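Local coordinates for DUF917 domain-containing protein (Chromobacterium violaceum, PDB 2O3I) that is of unknown function but, as a member of the S-Me-THD (DUF917) family, may be related to S-methyl thiohydantoin desulfurases, at residues A[139-144]-A[207-212]; A[155-160]-A[165-170]. The protein carries 2 engineered substitutions. All coordinates share one frame; numbering follows the deposited sequence.

Contact 1 of 2, residues A[139-144]-A[207-212]; sequences PSLPML and AMWMMS
Leu141, which opens a 3-10 turn, and Leu144, at the N-cap of helix 145-148, meet the outer end of the Trp209 indole, which projects from the late part of strand 203-211 in the mixed sheet. The contact is made by side-chain reach: the nearest alpha carbons, Leu141 CA and Trp209 CA, remain 10.9 Å apart. Two atoms of the six-membered ring, CZ3 and CH2, take most of the approach. Leu141 presents both its backbone and its branch to them. Its carbonyl O lies near the ring plane at the edge, 3.8 Å from Trp209 CH2, while the two side chains meet at a slant, with Leu141 CD2 3.9 Å from the same CH2. That carbonyl also accepts the turn bond from Leu144 N (Leu144 N to Leu141 O 3.1 Å), so the same oxygen serves the turn and borders the indole. Leu144 arrives at about a right angle to the tryptophan side chain and sets CD1 3.8 Å from Trp209 CZ3. The other methyl of Leu141, CD1, meets the end of selenomethionine Met208 tip to tip (CD1 to CE 3.9 Å). The bend of Met208 at SE (chi3 -79°) carries its CE over the centre of the Trp209 ring, 3.6 Å above the plane, so the methyl touches leucine and indole together. Trp209 itself has left-handed backbone angles (phi 60°, psi 48°), a local break from extended geometry. All four touching residues are buried, and the contact is van der Waals packing of apolar side chains, with one carbonyl oxygen at the ring edge. Beyond it, Tyr146 of helix 145-148 stacks on Trp209, Glu188 of helix 183-194 accepts a hydrogen bond from Leu141 N, and Met64 on neighbouring strand 61-69 touches both Met208 and Trp209.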
loop_
_atom_site.group_PDB
_atom_site.type_symbol
_atom_site.label_atom_id
_atom_site.label_comp_id
_atom_site.label_asym_id
_atom_site.label_seq_id
_atom_site.Cartn_x
_atom_site.Cartn_y
_atom_site.Cartn_z
ATOM N N PRO A 139 3.930 20.021 -0.756
ATOM C CA PRO A 139 4.590 18.720 -0.846
ATOM C C PRO A 139 3.805 17.546 -0.280
ATOM O O PRO A 139 4.034 16.409 -0.688
ATOM C CB PRO A 139 5.900 18.949 -0.100
ATOM C CG PRO A 139 5.492 19.885 0.973
ATOM C CD PRO A 139 4.629 20.885 0.213
ATOM N N SER A 140 2.900 17.797 0.665
ATOM C CA SER A 140 2.125 16.695 1.229
ATOM C C SER A 140 0.718 17.078 1.691
ATOM O O SER A 140 0.449 18.227 2.021
ATOM C CB SER A 140 2.901 16.025 2.368
ATOM O OG SER A 140 2.699 16.697 3.587
ATOM N N LEU A 141 -0.165 16.082 1.720
ATOM C CA LEU A 141 -1.577 16.243 2.061
ATOM C C LEU A 141 -2.013 17.022 3.304
ATOM O O LEU A 141 -3.031 17.709 3.265
ATOM C CB LEU A 141 -2.249 14.867 2.077
ATOM C CG LEU A 141 -2.167 14.048 0.781
ATOM C CD1 LEU A 141 -2.798 12.684 1.023
ATOM C CD2 LEU A 141 -2.868 14.771 -0.364
ATOM N N PRO A 142 -1.281 16.917 4.425
ATOM C CA PRO A 142 -1.724 17.676 5.608
ATOM C C PRO A 142 -1.639 19.202 5.480
ATOM O O PRO A 142 -2.113 19.937 6.350
ATOM C CB PRO A 142 -0.827 17.135 6.729
ATOM C CG PRO A 142 0.409 16.669 5.998
ATOM C CD PRO A 142 -0.170 16.010 4.766
HETATM N N MSE A 143 -1.029 19.679 4.402
HETATM C CA MSE A 143 -0.902 21.114 4.197
HETATM C C MSE A 143 -2.087 21.677 3.423
HETATM O O MSE A 143 -2.177 22.883 3.211
HETATM C CB MSE A 143 0.429 21.435 3.496
HETATM C CG MSE A 143 1.609 21.492 4.474
HETATM SE SE MSE A 143 3.389 21.200 3.728
HETATM C CE MSE A 143 3.582 19.340 4.194
ATOM N N LEU A 144 -2.998 20.801 3.010
ATOM C CA LEU A 144 -4.195 21.231 2.291
ATOM C C LEU A 144 -5.324 21.430 3.293
ATOM O O LEU A 144 -5.409 20.707 4.286
ATOM C CB LEU A 144 -4.607 20.189 1.250
ATOM C CG LEU A 144 -3.583 19.924 0.146
ATOM C CD1 LEU A 144 -4.132 18.895 -0.824
ATOM C CD2 LEU A 144 -3.268 21.229 -0.579
ATOM N N ALA A 207 -8.604 9.963 -6.323
ATOM C CA ALA A 207 -9.895 10.543 -5.994
ATOM C C ALA A 207 -10.115 10.271 -4.511
ATOM O O ALA A 207 -10.200 9.114 -4.081
ATOM C CB ALA A 207 -11.005 9.905 -6.831
HETATM N N MSE A 208 -10.186 11.343 -3.728
HETATM C CA MSE A 208 -10.384 11.212 -2.290
HETATM C C MSE A 208 -11.084 12.444 -1.728
HETATM O O MSE A 208 -11.388 13.390 -2.463
HETATM C CB MSE A 208 -9.031 10.995 -1.585
HETATM C CG MSE A 208 -8.028 12.138 -1.740
HETATM SE SE MSE A 208 -6.290 11.701 -0.978
HETATM C CE MSE A 208 -6.684 12.016 0.891
ATOM N N TRP A 209 -11.349 12.421 -0.426
ATOM C CA TRP A 209 -12.011 13.531 0.245
ATOM C C TRP A 209 -13.407 13.851 -0.314
ATOM O O TRP A 209 -13.743 15.009 -0.592
ATOM C CB TRP A 209 -11.110 14.779 0.209
ATOM C CG TRP A 209 -10.006 14.758 1.255
ATOM C CD1 TRP A 209 -10.118 14.339 2.553
ATOM C CD2 TRP A 209 -8.665 15.242 1.109
ATOM N NE1 TRP A 209 -8.938 14.535 3.222
ATOM C CE2 TRP A 209 -8.026 15.089 2.364
ATOM C CE3 TRP A 209 -7.940 15.793 0.042
ATOM C CZ2 TRP A 209 -6.695 15.466 2.586
ATOM C CZ3 TRP A 209 -6.612 16.170 0.260
ATOM C CH2 TRP A 209 -6.006 16.005 1.524
HETATM N N MSE A 210 -14.218 12.815 -0.480
HETATM C CA MSE A 210 -15.581 13.002 -0.957
HETATM C C MSE A 210 -16.287 13.894 0.067
HETATM O O MSE A 210 -16.146 13.695 1.276
HETATM C CB MSE A 210 -16.292 11.655 -1.061
HETATM C CG MSE A 210 -15.736 10.737 -2.134
HETATM SE SE MSE A 210 -16.668 9.032 -2.167
HETATM C CE MSE A 210 -15.530 8.076 -0.921
HETATM N N MSE A 211 -17.043 14.880 -0.410
HETATM C CA MSE A 211 -17.725 15.797 0.496
HETATM C C MSE A 211 -19.168 16.120 0.119
HETATM O O MSE A 211 -19.536 16.141 -1.060
HETATM C CB MSE A 211 -16.949 17.118 0.584
HETATM C CG MSE A 211 -15.494 16.972 1.028
HETATM SE SE MSE A 211 -14.420 18.546 0.597
HETATM C CE MSE A 211 -13.045 18.371 1.893
ATOM N N SER A 212 -19.970 16.388 1.144
ATOM C CA SER A 212 -21.357 16.775 0.968
ATOM C C SER A 212 -21.264 18.293 0.907
ATOM O O SER A 212 -20.251 18.858 1.306
ATOM C CB SER A 212 -22.182 16.339 2.169
#

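Contact 2 of 2, residues A[155-160]-A[165-170]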
loop_
_atom_site.group_PDB
_atom_site.type_symbol
_atom_site.label_atom_id
_atom_site.label_comp_id
_atom_site.label_asym_id
_atom_site.label_seq_id
_atom_site.Cartn_x
_atom_site.Cartn_y
_atom_site.Cartn_z
ATOM N N PRO A 155 -12.772 6.600 1.920
ATOM C CA PRO A 155 -12.160 5.860 0.815
ATOM C C PRO A 155 -11.365 6.714 -0.164
ATOM O O PRO A 155 -11.803 7.797 -0.565
ATOM C CB PRO A 155 -13.359 5.206 0.139
ATOM C CG PRO A 155 -14.337 5.039 1.248
ATOM C CD PRO A 155 -14.222 6.358 1.961
ATOM N N ALA A 156 -10.190 6.218 -0.542
ATOM C CA ALA A 156 -9.338 6.904 -1.506
ATOM C C ALA A 156 -9.279 5.981 -2.727
ATOM O O ALA A 156 -9.204 4.759 -2.582
ATOM C CB ALA A 156 -7.951 7.113 -0.935
ATOM N N PHE A 157 -9.326 6.552 -3.924
ATOM C CA PHE A 157 -9.294 5.725 -5.119
ATOM C C PHE A 157 -8.102 6.054 -6.014
ATOM O O PHE A 157 -7.894 7.206 -6.379
ATOM C CB PHE A 157 -10.598 5.901 -5.912
ATOM C CG PHE A 157 -11.850 5.593 -5.122
ATOM C CD1 PHE A 157 -12.206 4.275 -4.827
ATOM C CD2 PHE A 157 -12.659 6.622 -4.655
ATOM C CE1 PHE A 157 -13.358 3.987 -4.071
ATOM C CE2 PHE A 157 -13.806 6.351 -3.900
ATOM C CZ PHE A 157 -14.157 5.028 -3.607
ATOM N N LEU A 158 -7.312 5.032 -6.337
ATOM C CA LEU A 158 -6.165 5.173 -7.229
ATOM C C LEU A 158 -6.508 4.372 -8.481
ATOM O O LEU A 158 -6.973 3.237 -8.389
ATOM C CB LEU A 158 -4.896 4.617 -6.588
ATOM C CG LEU A 158 -4.281 5.444 -5.467
ATOM C CD1 LEU A 158 -3.143 4.642 -4.841
ATOM C CD2 LEU A 158 -3.782 6.781 -6.004
ATOM N N ALA A 159 -6.285 4.958 -9.652
ATOM C CA ALA A 159 -6.624 4.271 -10.888
ATOM C C ALA A 159 -5.545 4.310 -11.961
ATOM O O ALA A 159 -4.780 5.270 -12.056
ATOM C CB ALA A 159 -7.921 4.838 -11.437
ATOM N N GLY A 160 -5.500 3.244 -12.758
ATOM C CA GLY A 160 -4.545 3.131 -13.850
ATOM C C GLY A 160 -5.157 3.654 -15.139
ATOM O O GLY A 160 -6.299 4.119 -15.145
ATOM N N CYS A 165 -8.144 -0.315 -10.857
ATOM C CA CYS A 165 -8.629 0.590 -9.817
ATOM C C CYS A 165 -8.353 -0.016 -8.447
ATOM O O CYS A 165 -8.638 -1.188 -8.206
ATOM C CB CYS A 165 -10.136 0.845 -9.963
ATOM S SG CYS A 165 -10.882 1.788 -8.587
ATOM N N VAL A 166 -7.787 0.788 -7.556
ATOM C CA VAL A 166 -7.468 0.343 -6.211
ATOM C C VAL A 166 -8.126 1.277 -5.203
ATOM O O VAL A 166 -8.096 2.501 -5.365
ATOM C CB VAL A 166 -5.933 0.341 -5.962
ATOM C CG1 VAL A 166 -5.632 -0.106 -4.545
ATOM C CG2 VAL A 166 -5.243 -0.580 -6.948
ATOM N N GLU A 167 -8.730 0.700 -4.169
ATOM C CA GLU A 167 -9.366 1.497 -3.133
ATOM C C GLU A 167 -8.592 1.339 -1.829
ATOM O O GLU A 167 -8.101 0.252 -1.505
ATOM C CB GLU A 167 -10.810 1.059 -2.925
ATOM C CG GLU A 167 -11.544 1.896 -1.897
ATOM C CD GLU A 167 -12.940 1.379 -1.603
ATOM O OE1 GLU A 167 -13.651 0.985 -2.554
ATOM O OE2 GLU A 167 -13.328 1.377 -0.422
ATOM N N LEU A 168 -8.487 2.424 -1.077
ATOM C CA LEU A 168 -7.770 2.380 0.181
ATOM C C LEU A 168 -8.575 3.047 1.289
ATOM O O LEU A 168 -9.045 4.171 1.136
ATOM C CB LEU A 168 -6.410 3.064 0.015
ATOM C CG LEU A 168 -5.296 2.881 1.052
ATOM C CD1 LEU A 168 -5.574 3.720 2.262
ATOM C CD2 LEU A 168 -5.147 1.414 1.418
ATOM N N GLY A 169 -8.746 2.331 2.395
ATOM C CA GLY A 169 -9.472 2.861 3.537
ATOM C C GLY A 169 -8.550 2.851 4.741
ATOM O O GLY A 169 -7.841 1.871 4.963
ATOM N N VAL A 170 -8.532 3.937 5.507
ATOM C CA VAL A 170 -7.681 4.014 6.693
ATOM C C VAL A 170 -8.417 4.500 7.937
ATOM O O VAL A 170 -9.069 5.548 7.929
ATOM C CB VAL A 170 -6.464 4.949 6.478
ATOM C CG1 VAL A 170 -5.688 5.100 7.779
ATOM C CG2 VAL A 170 -5.551 4.384 5.404
#
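Four backbone hydrogen bonds join Ala156 and Leu158 to Leu168 and Val166, and the two strands run antiparallel. Ala156 and Leu168 exchange a reciprocal pair (Ala156 N to Leu168 O and Leu168 N to Ala156 O, both 2.9 Å). Leu158 and Val166 do the same with shorter, straighter bonds: Leu158 N to Val166 O is 2.8 Å and Val166 N to Leu158 O is 2.7 Å, with N-H...O angles near 170°. Between these pairs, Phe157 and Glu167 form a non-hydrogen-bonded pair, where CA-H...O contacts supplement the ladder, such as Glu167 CA to Ala156 O at 3.3 Å.

Side-chain contact is closest at that central pair. Phe157 and Glu167 run alongside each other in the same direction, with ring and carboxylate planes 75° apart. Glu167 CG stands anti to the backbone N (chi1 -177°), which lays the chain along the phenyl: CG is 3.5 Å from Phe157 CE1, and OE1 meets the ring edge near its plane, 3.4 Å from the same CE1. The other oxygen, OE2, lies beside Pro155, 3.9 Å from its CB, and forms a salt bridge to Arg93 of helix 81-96. Helix 81-96 also packs on Phe157 through Ala89 and Ala90.

Apolar contact on the face of Ala156, Leu158, Val166 and Leu168 is looser across the strands and continues into helix 183-194, where Leu191 and Ile194 touch Leu158. Cys165 and Glu167 to Val170 pair antiparallel with a strand of the second subunit, so the sheet runs on across the dimer. These features define a two-stranded antiparallel beta hairpin, its second strand serving as the dimerising edge of a helix-covered mixed sheet.

Overall arrangement
Contacts 1 and 2 lie about 13 Å apart, centre to centre, and meet through strand 203-211, which neighbours strand 156-159 in the mixed sheet. The backbone link is a probable hydrogen bond from Phe157 N to Ala207 O (2.7 Å). Met208 belongs to both surroundings: its far end serves contact 1, while its CB packs 4.1 Å from Ala156 CB of contact 2. On the other sheet face, Met210 CE lies 3.6 Å from Pro155 CD. Contact 1 packs the 139-144 turn against inner strand 203-211, whereas contact 2 ends in the edge strand that pairs with the second subunit. Neither contact contains a bound ligand or an identified active-site residue.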